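Local coordinates for beta-N-acetylhexosaminidase (Beutenbergia cavernae, PDB 5BU9), which probably catalyses the hydrolysis of terminal non-reducing N-acetyl-D-hexosamine residues in N-acetyl-beta-D-hexosaminides, at residues G173-G178 and A223-V228; A31-H36 and T61-D66; T19-A24 and Q86-P91; L287-G292 and A324-A329; E141-N146 and H153-Y158. One frame throughout, in Å; residues are numbered along the deposited sequence.

Contact 1. Residues G173-G178 and A223-V228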
# COMPACT_ATOMS: atom_id res chain seq x y z
N GLY A 173 1.29 15.37 8.84
CA GLY A 173 0.75 15.19 10.18
C GLY A 173 0.89 13.75 10.66
O GLY A 173 1.14 13.46 11.82
N MSE A 174 0.72 12.85 9.71
CA MSE A 174 0.84 11.43 9.94
C MSE A 174 2.28 11.15 10.42
O MSE A 174 2.47 10.58 11.50
CB MSE A 174 0.46 10.68 8.65
CG MSE A 174 -0.05 9.26 8.85
SE MSE A 174 -1.86 9.07 9.55
CE MSE A 174 -2.57 10.74 8.90
N ARG A 175 3.28 11.59 9.63
CA ARG A 175 4.69 11.44 10.00
C ARG A 175 5.00 12.12 11.33
O ARG A 175 5.78 11.58 12.10
CB ARG A 175 5.61 12.03 8.92
CG ARG A 175 5.55 11.30 7.59
CD ARG A 175 6.69 11.66 6.60
NE ARG A 175 6.36 11.04 5.32
CZ ARG A 175 5.89 11.70 4.27
NH1 ARG A 175 5.76 13.02 4.32
NH2 ARG A 175 5.57 11.04 3.16
N ALA A 176 4.39 13.27 11.62
CA ALA A 176 4.68 13.99 12.87
C ALA A 176 4.24 13.17 14.08
O ALA A 176 4.73 13.37 15.18
CB ALA A 176 4.01 15.38 12.90
N SER A 177 3.31 12.24 13.86
CA SER A 177 2.89 11.33 14.92
C SER A 177 3.52 9.93 14.82
O SER A 177 3.08 9.02 15.52
CB SER A 177 1.36 11.23 14.92
OG SER A 177 0.80 12.43 15.42
N GLY A 178 4.54 9.75 13.98
CA GLY A 178 5.25 8.49 13.88
C GLY A 178 4.65 7.45 12.94
O GLY A 178 5.00 6.27 13.00
N ALA A 223 7.98 15.67 -2.00
CA ALA A 223 7.76 16.13 -0.65
C ALA A 223 8.15 15.07 0.37
O ALA A 223 7.91 15.25 1.54
CB ALA A 223 6.31 16.55 -0.46
N GLY A 224 8.74 13.97 -0.08
CA GLY A 224 9.38 13.04 0.83
C GLY A 224 8.75 11.65 1.01
O GLY A 224 9.16 10.91 1.90
N ALA A 225 7.78 11.30 0.16
CA ALA A 225 7.10 10.01 0.23
C ALA A 225 8.09 8.84 0.30
O ALA A 225 9.05 8.81 -0.47
CB ALA A 225 6.17 9.84 -0.95
N ALA A 226 7.87 7.89 1.21
CA ALA A 226 8.79 6.79 1.46
C ALA A 226 8.24 5.47 0.92
O ALA A 226 8.97 4.48 0.82
CB ALA A 226 9.06 6.66 2.95
N PHE A 227 6.94 5.47 0.64
CA PHE A 227 6.19 4.31 0.11
C PHE A 227 5.23 4.81 -0.96
O PHE A 227 4.54 5.83 -0.78
CB PHE A 227 5.36 3.59 1.19
CG PHE A 227 6.17 2.96 2.30
CD1 PHE A 227 6.69 3.75 3.33
CD2 PHE A 227 6.38 1.58 2.34
CE1 PHE A 227 7.44 3.18 4.37
CE2 PHE A 227 7.14 0.99 3.36
CZ PHE A 227 7.68 1.79 4.38
N VAL A 228 5.16 4.06 -2.06
CA VAL A 228 4.19 4.30 -3.11
C VAL A 228 3.47 2.99 -3.41
O VAL A 228 4.12 1.94 -3.56
CB VAL A 228 4.85 4.85 -4.40
CG1 VAL A 228 3.83 4.90 -5.51
CG2 VAL A 228 5.50 6.24 -4.14
O HOH W 1 5.93 7.98 2.92

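Contact 2. Residues A31-H36 and T61-D66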
# COMPACT_ATOMS: atom_id res chain seq x y z
N ALA A 31 1.93 -17.11 8.95
CA ALA A 31 2.64 -16.49 7.82
C ALA A 31 3.94 -15.87 8.33
O ALA A 31 4.96 -16.05 7.71
CB ALA A 31 1.79 -15.46 7.12
N ILE A 32 3.88 -15.19 9.48
CA ILE A 32 5.07 -14.64 10.11
C ILE A 32 6.04 -15.73 10.61
O ILE A 32 7.23 -15.67 10.36
CB ILE A 32 4.71 -13.74 11.29
CG1 ILE A 32 3.84 -12.58 10.85
CG2 ILE A 32 5.96 -13.20 11.93
CD1 ILE A 32 3.32 -11.79 12.04
N THR A 33 5.53 -16.70 11.36
CA THR A 33 6.41 -17.68 12.01
C THR A 33 6.93 -18.73 11.04
O THR A 33 8.10 -19.04 11.03
CB THR A 33 5.70 -18.41 13.17
OG1 THR A 33 5.16 -17.44 14.06
CG2 THR A 33 6.69 -19.28 13.96
N ALA A 34 6.05 -19.28 10.20
CA ALA A 34 6.46 -20.38 9.33
C ALA A 34 6.92 -19.90 7.96
O ALA A 34 7.78 -20.53 7.37
CB ALA A 34 5.32 -21.38 9.17
N SER A 35 6.38 -18.78 7.47
CA SER A 35 6.79 -18.28 6.16
C SER A 35 7.68 -17.01 6.24
O SER A 35 8.06 -16.45 5.22
CB SER A 35 5.56 -18.01 5.29
OG SER A 35 4.93 -19.22 4.90
N HIS A 36 8.00 -16.57 7.44
CA HIS A 36 8.89 -15.42 7.67
C HIS A 36 8.34 -14.11 7.09
O HIS A 36 9.10 -13.15 6.83
CB HIS A 36 10.31 -15.70 7.10
CG HIS A 36 10.83 -17.07 7.44
ND1 HIS A 36 11.39 -17.37 8.66
CD2 HIS A 36 10.83 -18.22 6.72
CE1 HIS A 36 11.71 -18.65 8.68
NE2 HIS A 36 11.40 -19.19 7.52
N THR A 61 3.18 -8.66 16.82
CA THR A 61 4.58 -8.26 16.94
C THR A 61 5.29 -9.27 17.83
O THR A 61 6.49 -9.43 17.75
CB THR A 61 4.76 -6.81 17.49
OG1 THR A 61 4.05 -6.67 18.72
CG2 THR A 61 4.23 -5.79 16.51
N ALA A 62 4.52 -9.98 18.65
CA ALA A 62 5.10 -11.00 19.52
C ALA A 62 5.62 -12.19 18.70
O ALA A 62 6.34 -13.03 19.21
CB ALA A 62 4.10 -11.45 20.56
N ALA A 63 5.23 -12.27 17.44
CA ALA A 63 5.68 -13.37 16.61
C ALA A 63 7.01 -13.03 15.96
O ALA A 63 7.61 -13.89 15.34
CB ALA A 63 4.64 -13.71 15.55
N VAL A 64 7.47 -11.79 16.08
CA VAL A 64 8.79 -11.50 15.53
C VAL A 64 9.78 -12.04 16.53
O VAL A 64 9.68 -11.78 17.73
CB VAL A 64 9.07 -9.98 15.16
CG1 VAL A 64 7.83 -9.25 14.66
CG2 VAL A 64 9.79 -9.20 16.23
N THR A 65 10.66 -12.87 16.00
CA THR A 65 11.74 -13.56 16.69
C THR A 65 12.89 -13.56 15.71
O THR A 65 12.72 -13.14 14.56
CB THR A 65 11.41 -15.02 17.04
OG1 THR A 65 11.15 -15.74 15.83
CG2 THR A 65 10.20 -15.10 17.95
N ASP A 66 14.05 -14.05 16.15
CA ASP A 66 15.19 -14.13 15.27
C ASP A 66 14.96 -15.18 14.15
O ASP A 66 15.29 -14.96 12.98
CB ASP A 66 16.47 -14.45 16.06
CG ASP A 66 17.73 -14.24 15.21
OD1 ASP A 66 18.10 -13.06 15.00
OD2 ASP A 66 18.30 -15.24 14.72
O HOH W 2 7.45 -16.37 15.65

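Contact 3. Residues T19-A24 and Q86-P91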
# COMPACT_ATOMS: atom_id res chain seq x y z
N THR A 19 -4.66 -9.56 8.29
CA THR A 19 -5.43 -10.21 9.36
C THR A 19 -6.63 -9.30 9.57
O THR A 19 -6.58 -8.10 9.28
CB THR A 19 -4.63 -10.38 10.68
OG1 THR A 19 -5.47 -11.00 11.65
CG2 THR A 19 -4.21 -9.05 11.26
N ASP A 20 -7.71 -9.86 10.08
CA ASP A 20 -8.86 -9.06 10.39
C ASP A 20 -8.46 -8.09 11.51
O ASP A 20 -7.70 -8.47 12.40
CB ASP A 20 -10.04 -9.93 10.84
CG ASP A 20 -11.26 -9.10 11.16
OD1 ASP A 20 -11.87 -8.56 10.19
OD2 ASP A 20 -11.59 -8.96 12.37
N ALA A 21 -8.95 -6.86 11.47
CA ALA A 21 -8.53 -5.84 12.41
C ALA A 21 -8.89 -6.18 13.86
O ALA A 21 -8.28 -5.65 14.77
CB ALA A 21 -9.12 -4.50 12.04
N ALA A 22 -9.82 -7.10 14.09
CA ALA A 22 -10.25 -7.35 15.44
C ALA A 22 -9.61 -8.60 16.01
O ALA A 22 -9.83 -8.93 17.18
CB ALA A 22 -11.76 -7.44 15.50
N THR A 23 -8.83 -9.30 15.22
CA THR A 23 -8.23 -10.56 15.69
C THR A 23 -6.91 -10.83 15.06
O THR A 23 -6.78 -10.72 13.85
CB THR A 23 -9.11 -11.80 15.38
OG1 THR A 23 -10.44 -11.58 15.84
CG2 THR A 23 -8.52 -13.05 16.07
N ALA A 24 -5.93 -11.20 15.87
CA ALA A 24 -4.69 -11.75 15.34
C ALA A 24 -4.97 -13.17 14.83
O ALA A 24 -4.87 -14.14 15.57
CB ALA A 24 -3.60 -11.77 16.39
N GLN A 86 -12.14 3.67 6.47
CA GLN A 86 -11.54 3.87 7.78
C GLN A 86 -11.65 2.54 8.50
O GLN A 86 -12.71 2.20 9.03
CB GLN A 86 -12.22 5.01 8.56
CG GLN A 86 -11.49 5.34 9.90
CD GLN A 86 -12.18 6.40 10.72
OE1 GLN A 86 -12.86 7.28 10.19
NE2 GLN A 86 -11.99 6.34 12.05
N VAL A 87 -10.58 1.74 8.49
CA VAL A 87 -10.68 0.41 9.04
C VAL A 87 -10.85 0.50 10.57
O VAL A 87 -11.58 -0.28 11.16
CB VAL A 87 -9.46 -0.45 8.70
CG1 VAL A 87 -9.48 -1.73 9.56
CG2 VAL A 87 -9.42 -0.78 7.17
N LEU A 88 -10.17 1.45 11.19
CA LEU A 88 -10.12 1.49 12.65
C LEU A 88 -11.02 2.60 13.19
O LEU A 88 -10.77 3.80 12.98
CB LEU A 88 -8.68 1.65 13.14
CG LEU A 88 -7.77 0.47 12.75
CD1 LEU A 88 -6.32 0.71 13.17
CD2 LEU A 88 -8.29 -0.86 13.32
N ARG A 89 -12.05 2.18 13.90
CA ARG A 89 -13.06 3.09 14.39
C ARG A 89 -13.38 2.73 15.83
O ARG A 89 -12.95 1.69 16.29
CB ARG A 89 -14.31 3.02 13.50
CG ARG A 89 -15.04 4.35 13.32
CD ARG A 89 -16.41 4.15 12.70
NE ARG A 89 -16.31 3.35 11.49
CZ ARG A 89 -15.95 3.83 10.30
NH1 ARG A 89 -15.90 3.02 9.22
NH2 ARG A 89 -15.65 5.12 10.18
N GLY A 90 -14.11 3.60 16.54
CA GLY A 90 -14.56 3.25 17.87
C GLY A 90 -13.84 4.03 18.96
O GLY A 90 -13.28 5.09 18.69
N PRO A 91 -13.86 3.50 20.21
CA PRO A 91 -13.27 4.20 21.37
C PRO A 91 -11.80 4.61 21.16
O PRO A 91 -10.93 3.76 20.95
CB PRO A 91 -13.42 3.19 22.50
CG PRO A 91 -14.64 2.39 22.10
CD PRO A 91 -14.51 2.23 20.61

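Contact 4. Residues L287-G292 and A324-A329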
# COMPACT_ATOMS: atom_id res chain seq x y z
N LEU A 287 5.59 -11.59 -10.78
CA LEU A 287 5.49 -10.49 -11.74
C LEU A 287 5.61 -9.13 -11.05
O LEU A 287 6.25 -8.22 -11.58
CB LEU A 287 4.19 -10.56 -12.55
CG LEU A 287 4.06 -11.76 -13.52
CD1 LEU A 287 2.66 -11.81 -14.02
CD2 LEU A 287 4.99 -11.68 -14.70
N ALA A 288 4.99 -8.97 -9.88
CA ALA A 288 5.08 -7.70 -9.15
C ALA A 288 6.56 -7.37 -8.84
O ALA A 288 7.06 -6.30 -9.15
CB ALA A 288 4.23 -7.79 -7.85
N ILE A 289 7.25 -8.33 -8.23
CA ILE A 289 8.63 -8.19 -7.86
C ILE A 289 9.51 -7.90 -9.10
O ILE A 289 10.31 -6.97 -9.10
CB ILE A 289 9.07 -9.43 -7.09
CG1 ILE A 289 8.37 -9.45 -5.75
CG2 ILE A 289 10.61 -9.45 -6.90
CD1 ILE A 289 8.55 -10.76 -5.00
N GLU A 290 9.31 -8.65 -10.18
CA GLU A 290 10.12 -8.41 -11.37
C GLU A 290 9.92 -7.01 -11.93
O GLU A 290 10.84 -6.46 -12.53
CB GLU A 290 9.82 -9.43 -12.48
CG GLU A 290 10.32 -10.82 -12.17
CD GLU A 290 10.04 -11.83 -13.30
OE1 GLU A 290 9.02 -11.68 -14.01
OE2 GLU A 290 10.85 -12.75 -13.48
N ALA A 291 8.71 -6.45 -11.77
CA ALA A 291 8.41 -5.08 -12.22
C ALA A 291 9.13 -4.01 -11.38
O ALA A 291 9.33 -2.88 -11.84
CB ALA A 291 6.90 -4.82 -12.19
N GLY A 292 9.48 -4.35 -10.15
CA GLY A 292 10.23 -3.45 -9.28
C GLY A 292 9.50 -3.25 -7.96
O GLY A 292 9.77 -2.31 -7.25
N ALA A 324 18.72 -11.51 -7.57
CA ALA A 324 19.35 -10.21 -7.40
C ALA A 324 18.26 -9.15 -7.23
O ALA A 324 18.39 -8.24 -6.42
CB ALA A 324 20.30 -9.87 -8.58
N ILE A 325 17.16 -9.32 -7.96
CA ILE A 325 16.02 -8.42 -7.83
C ILE A 325 15.40 -8.50 -6.42
O ILE A 325 15.13 -7.47 -5.79
CB ILE A 325 14.98 -8.72 -8.93
CG1 ILE A 325 15.54 -8.24 -10.30
CG2 ILE A 325 13.61 -8.06 -8.60
CD1 ILE A 325 14.71 -8.69 -11.52
N VAL A 326 15.19 -9.71 -5.95
CA VAL A 326 14.75 -9.96 -4.58
C VAL A 326 15.66 -9.29 -3.56
O VAL A 326 15.18 -8.63 -2.65
CB VAL A 326 14.66 -11.46 -4.31
CG1 VAL A 326 14.62 -11.76 -2.83
CG2 VAL A 326 13.41 -12.02 -5.00
N ASP A 327 16.97 -9.42 -3.71
CA ASP A 327 17.90 -8.83 -2.74
C ASP A 327 17.83 -7.30 -2.69
O ASP A 327 17.96 -6.71 -1.61
CB ASP A 327 19.35 -9.27 -3.01
CG ASP A 327 19.63 -10.67 -2.47
OD1 ASP A 327 18.78 -11.18 -1.73
OD2 ASP A 327 20.69 -11.28 -2.79
N ASP A 328 17.63 -6.66 -3.83
CA ASP A 328 17.49 -5.20 -3.88
C ASP A 328 16.22 -4.74 -3.17
O ASP A 328 16.17 -3.69 -2.50
CB ASP A 328 17.45 -4.69 -5.32
CG ASP A 328 18.80 -4.77 -6.03
OD1 ASP A 328 19.82 -5.08 -5.38
OD2 ASP A 328 18.84 -4.51 -7.26
N ALA A 329 15.16 -5.51 -3.39
CA ALA A 329 13.87 -5.21 -2.82
C ALA A 329 13.96 -5.28 -1.28
O ALA A 329 13.51 -4.37 -0.59
CB ALA A 329 12.81 -6.18 -3.36

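Contact 5. Residues E141-N146 and H153-Y158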
# COMPACT_ATOMS: atom_id res chain seq x y z
N GLU A 141 -18.29 16.39 -11.63
CA GLU A 141 -19.39 15.75 -12.38
C GLU A 141 -19.00 14.36 -12.86
O GLU A 141 -19.83 13.47 -12.97
CB GLU A 141 -19.84 16.59 -13.58
CG GLU A 141 -18.73 17.38 -14.27
CD GLU A 141 -18.40 18.73 -13.60
OE1 GLU A 141 -19.15 19.16 -12.69
OE2 GLU A 141 -17.38 19.36 -13.98
N ALA A 142 -17.72 14.15 -13.11
CA ALA A 142 -17.28 12.83 -13.52
C ALA A 142 -17.03 11.88 -12.32
O ALA A 142 -16.75 10.70 -12.51
CB ALA A 142 -16.02 12.97 -14.36
N ALA A 143 -17.17 12.38 -11.10
CA ALA A 143 -16.65 11.65 -9.95
C ALA A 143 -17.42 10.37 -9.73
O ALA A 143 -16.81 9.34 -9.45
CB ALA A 143 -16.67 12.52 -8.69
N ALA A 144 -18.74 10.42 -9.89
CA ALA A 144 -19.60 9.27 -9.61
C ALA A 144 -19.34 8.15 -10.61
O ALA A 144 -19.65 6.99 -10.33
CB ALA A 144 -21.09 9.66 -9.64
N ALA A 145 -18.76 8.49 -11.76
CA ALA A 145 -18.55 7.51 -12.81
C ALA A 145 -17.26 6.70 -12.62
O ALA A 145 -17.01 5.76 -13.38
CB ALA A 145 -18.53 8.21 -14.16
N ASN A 146 -16.45 7.08 -11.63
CA ASN A 146 -15.17 6.44 -11.27
C ASN A 146 -15.33 5.54 -10.03
O ASN A 146 -15.30 6.02 -8.88
CB ASN A 146 -14.10 7.51 -11.02
CG ASN A 146 -12.81 6.94 -10.44
OD1 ASN A 146 -12.48 7.18 -9.27
ND2 ASN A 146 -12.09 6.19 -11.25
N HIS A 153 -15.81 9.19 -2.76
CA HIS A 153 -15.28 10.47 -2.25
C HIS A 153 -13.89 10.32 -1.62
O HIS A 153 -13.60 10.97 -0.61
CB HIS A 153 -16.24 11.10 -1.23
CG HIS A 153 -17.67 11.09 -1.68
ND1 HIS A 153 -18.07 11.60 -2.89
CD2 HIS A 153 -18.79 10.59 -1.09
CE1 HIS A 153 -19.37 11.43 -3.04
NE2 HIS A 153 -19.84 10.82 -1.96
N ARG A 154 -13.04 9.47 -2.21
CA ARG A 154 -11.70 9.21 -1.68
C ARG A 154 -10.63 10.11 -2.26
O ARG A 154 -9.48 10.02 -1.84
CB ARG A 154 -11.31 7.77 -1.90
CG ARG A 154 -12.23 6.80 -1.20
CD ARG A 154 -11.97 5.41 -1.77
NE ARG A 154 -10.65 4.87 -1.43
CZ ARG A 154 -10.12 3.77 -1.99
NH1 ARG A 154 -10.78 3.11 -2.93
NH2 ARG A 154 -8.92 3.34 -1.63
N GLU A 155 -11.01 10.96 -3.22
CA GLU A 155 -10.11 11.92 -3.85
C GLU A 155 -10.10 13.20 -3.02
O GLU A 155 -11.10 13.52 -2.38
CB GLU A 155 -10.53 12.24 -5.32
CG GLU A 155 -11.73 13.26 -5.48
CD GLU A 155 -13.10 12.60 -5.34
OE1 GLU A 155 -13.16 11.43 -4.93
OE2 GLU A 155 -14.13 13.25 -5.62
N PHE A 156 -8.98 13.92 -3.03
CA PHE A 156 -8.87 15.20 -2.33
C PHE A 156 -9.39 16.34 -3.21
O PHE A 156 -9.71 17.41 -2.72
CB PHE A 156 -7.42 15.48 -1.91
CG PHE A 156 -6.97 14.72 -0.67
CD1 PHE A 156 -7.32 15.16 0.60
CD2 PHE A 156 -6.15 13.60 -0.79
CE1 PHE A 156 -6.89 14.48 1.74
CE2 PHE A 156 -5.72 12.91 0.34
CZ PHE A 156 -6.09 13.35 1.61
N GLY A 157 -9.48 16.10 -4.51
CA GLY A 157 -9.85 17.13 -5.46
C GLY A 157 -9.60 16.70 -6.91
O GLY A 157 -9.42 15.52 -7.19
N TYR A 158 -9.55 17.66 -7.83
CA TYR A 158 -9.75 17.39 -9.25
C TYR A 158 -8.64 17.99 -10.09
O TYR A 158 -8.78 18.12 -11.30
CB TYR A 158 -11.11 17.94 -9.68
CG TYR A 158 -12.18 17.41 -8.77
CD1 TYR A 158 -12.63 16.11 -8.92
CD2 TYR A 158 -12.69 18.17 -7.73
CE1 TYR A 158 -13.57 15.57 -8.07
CE2 TYR A 158 -13.65 17.63 -6.86
CZ TYR A 158 -14.08 16.33 -7.04
OH TYR A 158 -15.02 15.78 -6.22

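Contact 1. Residues G173-G178 and A223-V228
Arg-175, in the last turn of helix 160-176, reaches across to the loop Ala-223 to Ala-226 that runs into strand 227-230. Its CB already points at that loop. CG stands anti to the carbonyl carbon (chi1 -65°), and from CG to NE the chain is fully extended, so the aliphatic part spans the gap and puts the guanidinium beside the loop backbone. NE does not meet the loop; it is held in a salt bridge with OE2 of Glu-180, at the start of the neighbouring strand 180-186. NH1 comes no nearer than 4.2 Å to Ala-223 O, while NH2 lies 3.5 Å from Ala-225 CA. Gly-224 O hangs over one face of the guanidinium, off toward its rim, 3.8 Å from NH2. At the edge, in the plane of the group, a water accepts from NH2 at 3.1 Å, and the same water accepts from Ala-226 N at 2.6 Å. Both chain turns are Schellman motifs, with Gly-178 and Gly-224 as the positive-phi residues that end the two helices. This is the side of the TIM barrel where helices hand over to strands. Direct van der Waals contact and a shared water thus join the end of helix 160-176 to the Ala-223 to Ala-226 loop, while Glu-180 probably offsets part of the arginine's charge and the carbonyl over the face may add a favourable interaction.

Contact 2. Residues A31-H36 and T61-D66
Helix 26-35 of the TIM barrel meets the turn that follows the next helix, 50-61: Ile-32 and Thr-33 of the first lean on Ala-63 of that turn. It is a type I beta turn from Thr-61 to Val-64, closed by the bond from Val-64 N to Thr-61 O. The closest backbones are those of Thr-33 and Ala-63, whose CA atoms stand 6.3 Å apart. The CB of Ala-63 points toward the helix and meets Ile-32 CG2 at 3.9 Å. That methyl is the branch anti to the backbone N, which carries it to the loop side, and it also lies 3.9 Å from Ala-63 O. Ile-32, Thr-61 and Val-64 all touch Leu-74, which extends the apolar patch. One residue on, Thr-33 OG1 brushes the same Ala-63 methyl at 4.1 Å. Its hydroxyl is bonded back to Leu-29 O within its own helix. Farther along the loop, Thr-65 caps helix 66-69 through the bond of OG1 with Ala-68 N, and His-36 ND1 bonds to Ala-68 O, linking the end of helix 26-35 to helix 66-69. One water bridges the contact: it lies 3.0 Å from Thr-33 OG1 and donates to Ala-63 O over a short 2.5 Å.

Contact 3. Residues T19-A24 and Q86-P91
Ala-21 and Val-87 bring their CA atoms to 7.4 Å, where the chain leaving strand 15-20 turns back on itself beside the residues that leave strand 85-86. In the TIM barrel this is the C-terminal rim of the strands, and the contact joins the first strand's exit to the hairpin formed by 75-82 and 85-86. A single methyl does the work: Ala-21 CB points at the other segment and reaches Val-87 CG1 at 3.7 Å and Leu-88 CD2 at 3.9 Å. Val-87 offers the branch that lies anti to its backbone N (chi1 168°). Leu-88 leaves its backbone beside the contact and brings its far methyl back to the alanine. Around them, Leu-88 also lies on Thr-53 of helix 50-61, and Val-87 on Thr-78 and Asp-79, so the group is buried. Polar bonds inside each segment set its shape. Residues Asp-20 to Thr-23 make a type I beta turn, and Asp-20 adds an Asx turn as Ala-22 N donates to its OD2 at 3.1 Å from above the carboxylate plane. In residues 86-91, Gln-86 NE2 donates to Leu-88 O at 3.0 Å, and that oxygen also accepts from Gln-80 NE2. Thr-19 OG1 ties the base of the 19-24 loop, donating to Thr-23 O at 2.6 Å in the carbonyl plane.

Contact 4. Residues L287-G292 and A324-A329
Apolar contact dominates between Ile-289 and the pair Ile-325 and Val-326. The two isoleucines cross obliquely and touch through their CG2 methyls, 3.7 Å apart. In both residues that methyl is the branch anti to the backbone N, which aims it at the other helix. Ile-289 CG2 also comes within 4.2 Å of Val-326 CG2, and Val-312 of helix 305-318 packs on both Ile-289 and Val-326. These side chains belong to helix 281-291, which leads into the last strand of the TIM barrel, 296-298, and to the C-terminal helix 320-336, laid across helix 281-291. Over 287-291 and 324-329 the axes come to 9.7 Å and run at 75° to each other.

Contact with backbone is the second kind: Ile-325 CG2 rests 3.5 Å from Ile-289 O. That oxygen already accepts from Gly-292 N at 2.9 Å, one of the two bonds of the Schellman motif that ends helix 281-291.

Polar groups stand around the edge. Glu-290 turns its CB away from the facing helix, and its OE2 makes a long, weak ion pair with Lys-315. Glu-290 O accepts from Arg-248 NH1.

Contact 5. Residues E141-N146 and H153-Y158
Glu-155 OE2 is the polar atom at this contact: Tyr-158 OH donates to it at 2.7 Å, a weak bond, and the methyl of Ala-143 approaches it at 4.1 Å. All three residues sit in the long loop that follows strand 128-129 of the TIM barrel and precedes helix 160-176, folded back on itself at the strands' C-terminal side. Glu-155 sets its CG in the crowded position, between the backbone N and the carbonyl carbon (chi1 79°), and then bends at chi2. That double turn brings the carboxylate toward the tyrosine hydroxyl. The chain around Ala-143 is coiled by turn bonds: Ala-145 N to Ala-142 O, and Asn-146 N to Ala-143 O at 3.2 Å. Just beyond, Asn-146 ND2 is gripped by the carbonyls of Leu-189 and Val-192, pinning this arm of the loop to the segment that follows strand 180-186. On the other arm, Arg-154 NH2 pairs with Glu-81 and bonds a glycerol, probably from the crystallisation liquor. Ala-143 points its CB toward residues 153-158 and so faces both the carboxylate and the ring, at loose van der Waals distance. Tyr-158, whose ring also touches Leu-100 of helix 99-102, brings CE1 to 4.4 Å from Ala-143 CB, and the methyl approaches the ring obliquely.

Contacts 3 and 5 are buried, contacts 2 and 4 partly so, and contact 1 lies at the surface. They share one barrel: contact 2 takes up helix 26-35 just after the strand of contact 3, and the loop of contact 5 feeds helix 160-176, whose far end carries contact 1. Contacts 3 and 5 both lie on the strands' C-terminal side, whereas contact 1 sits where helices return to strands. Chemistry follows place: contacts 3 and 4 rest on aliphatic packing, contacts 1 and 2 are each bridged by a water, and contact 5 sets a methyl against a carboxylate and a ring. Contacts 2 and 5 lie farthest apart, centres about 40 Å.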